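Side-chain contacts in chemotaxis protein cheA (Thermotoga maritima, PDB 1TQG), which probably relays phosphoryl groups through its phosphotransferase domain, as part of the histidine kinase of the bacterial chemotaxis signalling pathway: residues A[36-41]-A[72-77]; A[43-48]-A[65-70]. All coordinates share one frame; numbering follows the deposited sequence. Where two conformers were deposited one is given.

Both contacts join helix 35-55 to helix 58-75, two members of the antiparallel helical bundle of this Hpt domain, at levels whose centres lie 10 Å apart. Contact 1 is at the end of the bundle, where helix 58-75 stops, and is only partly buried; contact 2 sits closer to the middle of the chain and is more deeply enclosed. Each pairs an apolar inner side with a polar outer one, but the polar chemistry differs. In contact 1 an amide and a guanidinium are bridged by a water molecule, whereas in contact 2 a histidine and a glutamate bond directly. In the Glu36 conformer given, a salt bridge to Arg43 runs between the two segments of helix 35-55.

Contact 1. Residues A[36-41]-A[72-77]; sequences ELINEA and DKARNS
The last turn of helix 58-75 lies against the early part of helix 35-55, with Ile38 CA and Arg75 CA, 5.9 Å apart, as the nearest pair of CA atoms across the segments. Ile38 touches with its CG2 methyl, 3.6 Å from Arg75 CB and 4.0 Å from Ala74 CB; with CG1 beside the backbone N (chi1 -61°), the CG2 branch is the one turned to this helix end. Leu28, Leu71 and Ile81 extend the apolar surroundings of Ile38 into the bundle. On the outer side Asn39 meets the root of the Arg75 side chain at about a right angle, its OD1 3.3 Å from Arg75 CB. The amide and guanidinium planes are nearly perpendicular, 77° apart, and a water joins them: it donates to Asn39 OD1 at 2.6 Å and accepts from Arg75 NH1 at 3.0 Å. Arg75 is extended from CG to NE, and NE forms a salt bridge to Asp72 OD1 at 2.7 Å in the Asp72 conformer described, while Phe42 offers a cation-pi partner. Beyond Arg75 the chain turns off in a Schellman motif with Ser77, of positive phi, as C-prime residue: Ser77 N bonds to Ala74 O and Glu78 N to Lys73 O. The chemistry is thus layered: methyl packing makes up the inner side, and a hydrated amide-guanidinium pairing, without a direct hydrogen bond, the outer.

Contact 2. Residues A[43-48]-A[65-70]; sequences RALHTL and HTLENI
The His46 imidazole meets the Glu68 carboxylate edge-on, the two planes 31° apart. ND1 donates to Glu68 OE1 at 2.7 Å with an N-H...O angle of 151°; OE1 lies in the ring plane and is met on its syn side, though 27° out of the carboxylate plane. The Glu68 chain, extended beyond CG, brings this oxygen across, where it is also 3.1 Å from His46 CA. His65 presents a ring edge to Glu68 too, and Asn69 ND2 stands 3.9 Å above the centre of one face of the His65 ring. Glu68 OE2, whose modelled position is less certain, faces Lys49 as its salt-bridge partner. Behind this polar group the antiparallel helices pack with their axes 8.8 Å apart: Leu45 crosses Leu67 at about a right angle, CD2 4.0 Å from Leu67 CB, and Leu45 CB abuts Glu68 CB. An alanine in place of Glu68 would probably leave His46 ND1 without its acceptor, the imidazole freer to turn, and Lys49 without its carboxylate mate. His46 and Lys49 fit the His-x-x-Lys-Gly pattern of Hpt domains, consistent with His46 being the phosphoacceptor; the bond at ND1 probably restrains the ring's rotation, with NE2 on the side turned from Glu68.

Contact 1. Residues A[36-41]-A[72-77]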
ATOM      1  N   GLU A  36       9.714  -4.068  12.493  1.00 19.18           N
ATOM      2  CA  GLU A  36       8.283  -4.230  12.701  1.00 19.23           C
ATOM      3  C   GLU A  36       7.509  -3.239  11.811  1.00 18.01           C
ATOM      4  O   GLU A  36       6.459  -3.543  11.302  1.00 17.45           O
ATOM      5  CB  GLU A  36       7.954  -4.083  14.180  1.00 19.12           C
ATOM      6  CG  GLU A  36       6.480  -4.387  14.499  1.00 22.12           C
ATOM      7  CD  GLU A  36       5.840  -5.590  13.846  0.58 20.95           C
ATOM      8  OE1 GLU A  36       6.547  -6.597  13.590  0.58 31.86           O
ATOM      9  OE2 GLU A  36       4.608  -5.612  13.565  0.58 22.04           O
ATOM     10  N   LEU A  37       7.977  -2.031  11.768  1.00 17.64           N
ATOM     11  CA  LEU A  37       7.341  -1.049  10.921  1.00 16.60           C
ATOM     12  C   LEU A  37       7.454  -1.426   9.446  1.00 15.29           C
ATOM     13  O   LEU A  37       6.482  -1.240   8.687  1.00 16.24           O
ATOM     14  CB  LEU A  37       7.908   0.318  11.155  1.00 19.16           C
ATOM     15  CG  LEU A  37       7.746   0.896  12.568  1.00 20.12           C
ATOM     16  CD1 LEU A  37       8.553   2.158  12.709  1.00 24.72           C
ATOM     17  CD2 LEU A  37       6.285   1.046  12.899  1.00 19.76           C
ATOM     18  N   ILE A  38       8.604  -1.952   9.044  1.00 15.55           N
ATOM     19  CA  ILE A  38       8.719  -2.467   7.659  1.00 13.85           C
ATOM     20  C   ILE A  38       7.662  -3.525   7.426  1.00 13.66           C
ATOM     21  O   ILE A  38       7.002  -3.516   6.374  1.00 14.29           O
ATOM     22  CB  ILE A  38      10.147  -2.959   7.346  1.00 15.15           C
ATOM     23  CG1 ILE A  38      11.151  -1.805   7.492  1.00 15.85           C
ATOM     24  CG2 ILE A  38      10.209  -3.653   6.010  1.00 15.86           C
ATOM     25  CD1 ILE A  38      12.565  -2.311   7.421  1.00 17.74           C
ATOM     26  N   ASN A  39       7.526  -4.448   8.344  1.00 14.00           N
ATOM     27  CA  ASN A  39       6.535  -5.485   8.251  1.00 14.28           C
ATOM     28  C   ASN A  39       5.090  -4.916   8.206  1.00 14.42           C
ATOM     29  O   ASN A  39       4.267  -5.403   7.412  1.00 15.54           O
ATOM     30  CB  ASN A  39       6.639  -6.481   9.387  1.00 16.44           C
ATOM     31  CG  ASN A  39       7.921  -7.267   9.325  1.00 23.28           C
ATOM     32  OD1 ASN A  39       8.472  -7.574   8.303  1.00 34.93           O
ATOM     33  ND2 ASN A  39       8.366  -7.706  10.467  1.00 29.02           N
ATOM     34  N   GLU A  40       4.793  -3.911   8.980  1.00 16.86           N
ATOM     35  CA  GLU A  40       3.495  -3.272   8.945  1.00 19.47           C
ATOM     36  C   GLU A  40       3.144  -2.751   7.563  1.00 17.57           C
ATOM     37  O   GLU A  40       2.025  -2.865   7.073  1.00 18.12           O
ATOM     38  CB  GLU A  40       3.424  -2.078   9.881  1.00 26.80           C
ATOM     39  CG  GLU A  40       3.336  -2.326  11.329  1.00 30.09           C
ATOM     40  CD  GLU A  40       3.220  -1.071  12.176  1.00 33.45           C
ATOM     41  OE1 GLU A  40       2.914   0.084  11.816  1.00 44.37           O
ATOM     42  OE2 GLU A  40       3.496  -1.334  13.342  1.00 32.70           O
ATOM     43  N   ALA A  41       4.132  -2.075   7.001  1.00 16.56           N
ATOM     44  CA  ALA A  41       3.911  -1.557   5.657  1.00 17.13           C
ATOM     45  C   ALA A  41       3.747  -2.667   4.644  1.00 15.20           C
ATOM     46  O   ALA A  41       2.817  -2.559   3.785  1.00 15.75           O
ATOM     47  CB  ALA A  41       5.090  -0.664   5.292  1.00 18.04           C
ATOM     48  N   ASP A  72       9.168  -6.076   0.851  1.00 14.74           N
ATOM     49  CA  ASP A  72       9.573  -7.454   1.091  1.00 14.62           C
ATOM     50  C   ASP A  72      11.073  -7.607   1.038  1.00 14.22           C
ATOM     51  O   ASP A  72      11.689  -8.282   1.871  1.00 16.31           O
ATOM     52  CB  ASP A  72       8.851  -8.290   0.041  1.00 16.63           C
ATOM     53  CG  ASP A  72       8.485  -9.680   0.502  0.70 15.40           C
ATOM     54  OD1 ASP A  72       8.728 -10.073   1.656  0.70 18.22           O
ATOM     55  OD2 ASP A  72       7.894 -10.393  -0.334  0.70 18.03           O
ATOM     56  N   LYS A  73      11.694  -6.943   0.066  1.00 14.56           N
ATOM     57  CA  LYS A  73      13.183  -6.901   0.045  1.00 14.51           C
ATOM     58  C   LYS A  73      13.688  -6.291   1.343  1.00 14.68           C
ATOM     59  O   LYS A  73      14.625  -6.799   1.964  1.00 16.72           O
ATOM     60  CB  LYS A  73      13.649  -6.184  -1.199  1.00 15.48           C
ATOM     61  CG  LYS A  73      13.456  -6.965  -2.521  1.00 17.07           C
ATOM     62  CD  LYS A  73      13.955  -6.095  -3.680  1.00 20.32           C
ATOM     63  CE  LYS A  73      13.830  -6.843  -4.980  1.00 25.02           C
ATOM     64  NZ  LYS A  73      13.668  -5.931  -6.146  1.00 29.95           N
ATOM     65  N   ALA A  74      13.057  -5.211   1.797  1.00 14.28           N
ATOM     66  CA  ALA A  74      13.570  -4.523   2.968  1.00 13.70           C
ATOM     67  C   ALA A  74      13.375  -5.387   4.213  1.00 13.36           C
ATOM     68  O   ALA A  74      14.223  -5.429   5.092  1.00 14.79           O
ATOM     69  CB  ALA A  74      12.852  -3.199   3.101  1.00 13.54           C
ATOM     70  N   ARG A  75      12.237  -6.131   4.316  1.00 13.81           N
ATOM     71  CA  ARG A  75      11.998  -6.915   5.529  1.00 15.60           C
ATOM     72  C   ARG A  75      12.976  -8.104   5.596  1.00 15.47           C
ATOM     73  O   ARG A  75      13.209  -8.636   6.663  1.00 17.96           O
ATOM     74  CB  ARG A  75      10.510  -7.259   5.671  1.00 17.10           C
ATOM     75  CG  ARG A  75      10.115  -8.503   4.902  1.00 16.77           C
ATOM     76  CD  ARG A  75       8.618  -8.666   5.010  1.00 19.68           C
ATOM     77  NE  ARG A  75       8.141  -9.793   4.281  1.00 20.68           N
ATOM     78  CZ  ARG A  75       7.804 -11.009   4.749  1.00 21.57           C
ATOM     79  NH1 ARG A  75       7.858 -11.323   6.009  1.00 24.40           N
ATOM     80  NH2 ARG A  75       7.357 -11.930   3.882  1.00 29.24           N
ATOM     81  N   ASN A  76      13.537  -8.582   4.482  1.00 14.39           N
ATOM     82  CA  ASN A  76      14.528  -9.650   4.469  1.00 15.64           C
ATOM     83  C   ASN A  76      15.927  -9.067   4.423  1.00 15.04           C
ATOM     84  O   ASN A  76      16.881  -9.774   4.128  1.00 15.33           O
ATOM     85  CB  ASN A  76      14.296 -10.517   3.224  1.00 19.25           C
ATOM     86  CG  ASN A  76      13.135 -11.412   3.274  1.00 19.98           C
ATOM     87  OD1 ASN A  76      11.956 -11.182   2.899  1.00 26.59           O
ATOM     88  ND2 ASN A  76      13.391 -12.535   3.891  1.00 28.64           N
ATOM     89  N   SER A  77      16.095  -7.771   4.687  1.00 14.78           N
ATOM     90  CA  SER A  77      17.362  -7.058   4.743  1.00 15.04           C
ATOM     91  C   SER A  77      18.140  -7.147   3.457  1.00 15.02           C
ATOM     92  O   SER A  77      19.348  -7.022   3.430  1.00 17.53           O
ATOM     93  CB  SER A  77      18.225  -7.577   5.922  1.00 17.49           C
ATOM     94  OG  SER A  77      17.634  -7.233   7.148  1.00 18.34           O
TER
HETATM   95  O   HOH W   1       9.436  -9.980   8.222  1.00 28.22           O

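Contact 2. Residues A[43-48]-A[65-70]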
ATOM      1  N   ARG A  43       2.496  -5.602   5.145  1.00 14.45           N
ATOM      2  CA  ARG A  43       1.225  -6.247   5.361  1.00 15.20           C
ATOM      3  C   ARG A  43       0.049  -5.449   4.753  1.00 15.21           C
ATOM      4  O   ARG A  43      -0.861  -6.000   4.150  1.00 15.30           O
ATOM      5  CB  ARG A  43       0.897  -6.473   6.820  1.00 16.69           C
ATOM      6  CG  ARG A  43       1.866  -7.475   7.434  1.00 20.09           C
ATOM      7  CD  ARG A  43       1.398  -7.853   8.799  1.00 25.48           C
ATOM      8  NE  ARG A  43       1.665  -6.881   9.826  1.00 37.93           N
ATOM      9  CZ  ARG A  43       2.718  -6.786  10.651  1.00 36.35           C
ATOM     10  NH1 ARG A  43       3.764  -7.606  10.606  1.00 30.30           N
ATOM     11  NH2 ARG A  43       2.730  -5.804  11.550  1.00 28.19           N
ATOM     12  N   ALA A  44       0.148  -4.114   4.919  1.00 14.50           N
ATOM     13  CA  ALA A  44      -0.915  -3.267   4.347  1.00 14.34           C
ATOM     14  C   ALA A  44      -0.899  -3.333   2.836  1.00 13.63           C
ATOM     15  O   ALA A  44      -1.933  -3.440   2.203  1.00 14.29           O
ATOM     16  CB  ALA A  44      -0.695  -1.834   4.851  1.00 16.26           C
ATOM     17  N   LEU A  45       0.294  -3.257   2.220  1.00 13.97           N
ATOM     18  CA  LEU A  45       0.389  -3.357   0.767  1.00 13.09           C
ATOM     19  C   LEU A  45      -0.088  -4.695   0.276  1.00 13.76           C
ATOM     20  O   LEU A  45      -0.705  -4.785  -0.800  1.00 13.91           O
ATOM     21  CB  LEU A  45       1.825  -3.076   0.307  1.00 14.23           C
ATOM     22  CG  LEU A  45       2.245  -1.604   0.425  1.00 14.99           C
ATOM     23  CD1 LEU A  45       3.769  -1.527   0.410  1.00 17.38           C
ATOM     24  CD2 LEU A  45       1.592  -0.770  -0.628  1.00 16.92           C
ATOM     25  N   HIS A  46       0.241  -5.761   0.987  1.00 13.72           N
ATOM     26  CA  HIS A  46      -0.165  -7.098   0.585  1.00 13.77           C
ATOM     27  C   HIS A  46      -1.679  -7.203   0.663  1.00 13.45           C
ATOM     28  O   HIS A  46      -2.320  -7.781  -0.237  1.00 14.42           O
ATOM     29  CB  HIS A  46       0.557  -8.101   1.532  1.00 14.10           C
ATOM     30  CG  HIS A  46       0.269  -9.492   1.096  1.00 15.47           C
ATOM     31  ND1 HIS A  46       0.763 -10.010  -0.058  1.00 19.89           N
ATOM     32  CD2 HIS A  46      -0.367 -10.504   1.705  1.00 17.54           C
ATOM     33  CE1 HIS A  46       0.416 -11.224  -0.200  1.00 23.21           C
ATOM     34  NE2 HIS A  46      -0.312 -11.591   0.831  1.00 19.88           N
ATOM     35  N   THR A  47      -2.306  -6.644   1.696  1.00 14.71           N
ATOM     36  CA  THR A  47      -3.767  -6.667   1.798  1.00 15.22           C
ATOM     37  C   THR A  47      -4.375  -5.904   0.616  1.00 14.05           C
ATOM     38  O   THR A  47      -5.338  -6.333  -0.043  1.00 14.75           O
ATOM     39  CB  THR A  47      -4.283  -6.054   3.128  1.00 17.31           C
ATOM     40  OG1 THR A  47      -3.934  -6.942   4.197  1.00 20.35           O
ATOM     41  CG2 THR A  47      -5.788  -5.935   3.146  1.00 18.44           C
ATOM     42  N   LEU A  48      -3.834  -4.718   0.301  1.00 13.95           N
ATOM     43  CA  LEU A  48      -4.359  -3.947  -0.858  1.00 12.77           C
ATOM     44  C   LEU A  48      -4.234  -4.722  -2.142  1.00 12.72           C
ATOM     45  O   LEU A  48      -5.152  -4.703  -2.956  1.00 13.57           O
ATOM     46  CB  LEU A  48      -3.636  -2.612  -0.908  1.00 12.67           C
ATOM     47  CG  LEU A  48      -3.969  -1.565   0.168  1.00 13.47           C
ATOM     48  CD1 LEU A  48      -2.913  -0.478   0.182  1.00 16.77           C
ATOM     49  CD2 LEU A  48      -5.367  -1.026  -0.057  1.00 23.09           C
ATOM     50  N   HIS A  65       1.732  -4.824  -5.971  1.00 13.60           N
ATOM     51  CA  HIS A  65       2.734  -5.863  -5.991  1.00 14.38           C
ATOM     52  C   HIS A  65       4.133  -5.278  -6.130  1.00 13.26           C
ATOM     53  O   HIS A  65       5.038  -5.731  -5.418  1.00 14.34           O
ATOM     54  CB  HIS A  65       2.444  -6.852  -7.129  1.00 14.57           C
ATOM     55  CG  HIS A  65       3.322  -8.086  -6.978  1.00 17.02           C
ATOM     56  ND1 HIS A  65       3.719  -8.700  -5.841  1.00 22.37           N
ATOM     57  CD2 HIS A  65       3.839  -8.796  -7.989  1.00 28.51           C
ATOM     58  CE1 HIS A  65       4.471  -9.775  -6.131  1.00 22.90           C
ATOM     59  NE2 HIS A  65       4.554  -9.821  -7.443  1.00 26.89           N
ATOM     60  N   THR A  66       4.357  -4.343  -7.029  1.00 13.14           N
ATOM     61  CA  THR A  66       5.657  -3.682  -7.166  1.00 14.58           C
ATOM     62  C   THR A  66       6.066  -3.069  -5.850  1.00 14.21           C
ATOM     63  O   THR A  66       7.224  -3.152  -5.400  1.00 15.44           O
ATOM     64  CB  THR A  66       5.593  -2.655  -8.334  1.00 16.39           C
ATOM     65  OG1 THR A  66       5.399  -3.353  -9.535  1.00 19.25           O
ATOM     66  CG2 THR A  66       6.839  -1.832  -8.437  1.00 19.12           C
ATOM     67  N   LEU A  67       5.129  -2.417  -5.158  1.00 14.43           N
ATOM     68  CA  LEU A  67       5.456  -1.746  -3.905  1.00 14.66           C
ATOM     69  C   LEU A  67       5.711  -2.724  -2.807  1.00 15.03           C
ATOM     70  O   LEU A  67       6.641  -2.600  -2.005  1.00 16.09           O
ATOM     71  CB  LEU A  67       4.291  -0.818  -3.517  1.00 15.47           C
ATOM     72  CG  LEU A  67       4.023   0.351  -4.461  1.00 16.46           C
ATOM     73  CD1 LEU A  67       2.677   0.964  -4.065  1.00 19.65           C
ATOM     74  CD2 LEU A  67       5.151   1.335  -4.477  1.00 21.38           C
ATOM     75  N   GLU A  68       4.894  -3.786  -2.720  1.00 15.22           N
ATOM     76  CA  GLU A  68       5.069  -4.833  -1.722  1.00 15.74           C
ATOM     77  C   GLU A  68       6.464  -5.454  -1.950  1.00 16.43           C
ATOM     78  O   GLU A  68       7.082  -5.802  -0.921  1.00 17.55           O
ATOM     79  CB  GLU A  68       3.929  -5.834  -1.675  1.00 19.54           C
ATOM     80  CG  GLU A  68       4.043  -7.128  -2.347  1.00 25.43           C
ATOM     81  CD  GLU A  68       2.793  -7.983  -2.305  1.00 21.81           C
ATOM     82  OE1 GLU A  68       2.066  -7.963  -1.314  1.00 26.74           O
ATOM     83  OE2 GLU A  68       2.594  -8.751  -3.284  1.00 28.88           O
ATOM     84  N   ASN A  69       6.908  -5.630  -3.191  1.00 15.35           N
ATOM     85  CA  ASN A  69       8.212  -6.203  -3.416  1.00 15.57           C
ATOM     86  C   ASN A  69       9.292  -5.364  -2.824  1.00 14.98           C
ATOM     87  O   ASN A  69      10.313  -5.919  -2.318  1.00 16.72           O
ATOM     88  CB  ASN A  69       8.472  -6.348  -4.946  1.00 17.57           C
ATOM     89  CG  ASN A  69       7.719  -7.474  -5.565  1.00 18.47           C
ATOM     90  OD1 ASN A  69       7.180  -8.370  -4.909  1.00 19.83           O
ATOM     91  ND2 ASN A  69       7.588  -7.441  -6.872  1.00 19.25           N
ATOM     92  N   ILE A  70       9.219  -4.041  -2.844  1.00 15.87           N
ATOM     93  CA  ILE A  70      10.212  -3.156  -2.183  1.00 15.51           C
ATOM     94  C   ILE A  70      10.227  -3.476  -0.692  1.00 14.25           C
ATOM     95  O   ILE A  70      11.310  -3.709  -0.140  1.00 15.66           O
ATOM     96  CB  ILE A  70       9.894  -1.718  -2.471  1.00 16.61           C
ATOM     97  CG1 ILE A  70       9.930  -1.378  -3.969  1.00 18.73           C
ATOM     98  CG2 ILE A  70      10.866  -0.839  -1.681  1.00 18.14           C
ATOM     99  CD1 ILE A  70       9.352   0.003  -4.282  1.00 21.94           C
TER